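Local coordinates for purine nucleoside phosphorylase (Schistosoma mansoni, PDB 5KO5), which probably catalyses the reversible phosphorolysis of purine nucleosides such as inosine and guanosine, and is here bound to cytosine, at residues A[236-241]-A[275-280]. Sequence-based numbering, arbitrary orientation.
Sequences KVLAVS and MWFKEI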
loop_
_atom_site.group_PDB
_atom_site.type_symbol
_atom_site.label_atom_id
_atom_site.label_comp_id
_atom_site.label_asym_id
_atom_site.label_seq_id
_atom_site.Cartn_x
_atom_site.Cartn_y
_atom_site.Cartn_z
ATOM N N LYS A 236 12.743 17.740 -15.555
ATOM C CA LYS A 236 13.729 17.613 -14.489
ATOM C C LYS A 236 13.161 18.203 -13.206
ATOM O O LYS A 236 12.357 19.133 -13.240
ATOM C CB LYS A 236 15.014 18.354 -14.877
ATOM C CG LYS A 236 15.711 17.775 -16.096
ATOM C CD LYS A 236 17.009 18.533 -16.368
ATOM C CE LYS A 236 17.706 18.014 -17.609
ATOM N NZ LYS A 236 16.893 18.262 -18.830
ATOM N N VAL A 237 13.594 17.666 -12.067
ATOM C CA VAL A 237 13.006 18.020 -10.781
ATOM C C VAL A 237 14.091 18.387 -9.779
ATOM O O VAL A 237 15.120 17.709 -9.691
ATOM C CB VAL A 237 12.161 16.865 -10.204
ATOM C CG1 VAL A 237 11.681 17.216 -8.795
ATOM C CG2 VAL A 237 10.979 16.564 -11.096
ATOM N N LEU A 238 13.843 19.454 -9.016
ATOM C CA LEU A 238 14.541 19.747 -7.771
ATOM C C LEU A 238 13.480 19.754 -6.681
ATOM O O LEU A 238 12.481 20.468 -6.804
ATOM C CB LEU A 238 15.189 21.133 -7.816
ATOM C CG LEU A 238 15.777 21.575 -6.475
ATOM C CD1 LEU A 238 16.991 20.726 -6.095
ATOM C CD2 LEU A 238 16.150 23.047 -6.517
ATOM N N ALA A 239 13.674 18.948 -5.638
ATOM C CA ALA A 239 12.720 18.861 -4.542
ATOM C C ALA A 239 13.463 19.107 -3.244
ATOM O O ALA A 239 14.498 18.481 -2.998
ATOM C CB ALA A 239 12.060 17.481 -4.506
ATOM N N VAL A 240 12.939 20.013 -2.415
ATOM C CA VAL A 240 13.590 20.412 -1.172
ATOM C C VAL A 240 12.590 20.272 -0.035
ATOM O O VAL A 240 11.486 20.819 -0.109
ATOM C CB VAL A 240 14.105 21.861 -1.257
ATOM C CG1 VAL A 240 14.725 22.285 0.075
ATOM C CG2 VAL A 240 15.099 21.988 -2.401
ATOM N N SER A 241 12.971 19.538 1.008
ATOM C CA SER A 241 12.155 19.425 2.211
ATOM C C SER A 241 12.639 20.409 3.266
ATOM O O SER A 241 13.842 20.535 3.506
ATOM C CB SER A 241 12.256 18.028 2.822
ATOM O OG SER A 241 11.561 17.076 2.044
ATOM N N MET A 275 13.882 33.575 -1.101
ATOM C CA MET A 275 15.094 34.157 -1.666
ATOM C C MET A 275 15.921 33.087 -2.371
ATOM O O MET A 275 16.423 33.301 -3.480
ATOM C CB MET A 275 15.887 34.842 -0.542
ATOM C CG MET A 275 17.058 35.703 -0.986
ATOM S SD MET A 275 18.495 34.737 -1.479
ATOM C CE MET A 275 18.666 33.660 -0.092
ATOM N N TRP A 276 16.047 31.918 -1.747
ATOM C CA TRP A 276 16.844 30.839 -2.317
ATOM C C TRP A 276 16.276 30.399 -3.658
ATOM O O TRP A 276 17.001 30.297 -4.657
ATOM C CB TRP A 276 16.809 29.673 -1.336
ATOM C CG TRP A 276 17.766 28.560 -1.585
ATOM C CD1 TRP A 276 18.839 28.552 -2.438
ATOM C CD2 TRP A 276 17.769 27.296 -0.924
ATOM N NE1 TRP A 276 19.494 27.342 -2.358
ATOM C CE2 TRP A 276 18.858 26.556 -1.431
ATOM C CE3 TRP A 276 16.945 26.710 0.047
ATOM C CZ2 TRP A 276 19.143 25.257 -1.004
ATOM C CZ3 TRP A 276 17.230 25.427 0.475
ATOM C CH2 TRP A 276 18.322 24.712 -0.051
ATOM N N PHE A 277 14.967 30.138 -3.699
ATOM C CA PHE A 277 14.351 29.649 -4.925
ATOM C C PHE A 277 14.309 30.719 -6.008
ATOM O O PHE A 277 14.442 30.398 -7.192
ATOM C CB PHE A 277 12.974 29.046 -4.628
ATOM C CG PHE A 277 13.028 27.574 -4.347
ATOM C CD1 PHE A 277 13.874 27.073 -3.371
ATOM C CD2 PHE A 277 12.267 26.692 -5.084
ATOM C CE1 PHE A 277 13.948 25.698 -3.133
ATOM C CE2 PHE A 277 12.322 25.325 -4.839
ATOM C CZ PHE A 277 13.178 24.840 -3.865
ATOM N N LYS A 278 14.143 31.991 -5.636
ATOM C CA LYS A 278 14.249 33.049 -6.638
ATOM C C LYS A 278 15.624 33.029 -7.297
ATOM O O LYS A 278 15.733 33.115 -8.524
ATOM C CB LYS A 278 13.945 34.410 -6.005
ATOM C CG LYS A 278 13.981 35.593 -6.959
ATOM C CD LYS A 278 13.607 36.880 -6.216
ATOM C CE LYS A 278 13.715 38.104 -7.100
ATOM N NZ LYS A 278 13.371 39.344 -6.343
ATOM N N GLU A 279 16.684 32.876 -6.500
ATOM C CA GLU A 279 18.028 32.837 -7.066
ATOM C C GLU A 279 18.254 31.572 -7.888
ATOM O O GLU A 279 18.905 31.620 -8.937
ATOM C CB GLU A 279 19.081 32.986 -5.965
ATOM C CG GLU A 279 20.525 32.995 -6.476
ATOM C CD GLU A 279 20.890 34.246 -7.257
ATOM O OE1 GLU A 279 20.073 35.188 -7.318
ATOM O OE2 GLU A 279 22.008 34.280 -7.815
ATOM N N ILE A 280 17.728 30.431 -7.434
ATOM C CA ILE A 280 17.808 29.214 -8.242
ATOM C C ILE A 280 17.188 29.455 -9.613
ATOM O O ILE A 280 17.773 29.120 -10.649
ATOM C CB ILE A 280 17.154 28.025 -7.515
ATOM C CG1 ILE A 280 17.986 27.616 -6.294
ATOM C CG2 ILE A 280 16.984 26.841 -8.478
ATOM C CD1 ILE A 280 17.261 26.661 -5.352
#
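Val240 divides its two methyls between the aromatic side chains of Trp276 and Phe277. Val240 CG2 meets the Phe277 ring at its edge, close to the ring plane, 3.7 Å from Phe277 CZ, while Val240 CG1 approaches the indole obliquely, 4.0 Å from Trp276 CZ3. The split follows from the valine torsion: CG1 is anti to the backbone N (chi1 177°) and CG2 anti to the carbonyl carbon, and the methyls diverge toward the two rings. Leu238, two residues earlier on the strand, reaches tip to tip toward Ile280 of the helix, Leu238 CD2 to Ile280 CD1 at 4.0 Å, and Leu238 CD2 also stands more loosely 4.4 Å from Phe277 CZ. Ile280 CD1 also sits 3.7 Å above one face of the Trp276 indole, offset toward its rim, tying the helix side chains together one turn apart.

All five side chains are buried and the contact is wholly apolar; the Val240 side chain is about 13 Å from the bound cytosine. The indole is held by a hydrogen bond from NE1 to Ala176 O of helix 170-182 and by an edge-to-face stack with Phe185; Phe277 rests on Leu114 and Thr116 of neighbouring strand 112-121. The axis of 275-280 runs nearly antiparallel to that of 236-241, at 168°, with a closest approach of 12.2 Å, as helix 259-283 packs on the central mixed sheet of the phosphorylase-superfamily alpha/beta fold.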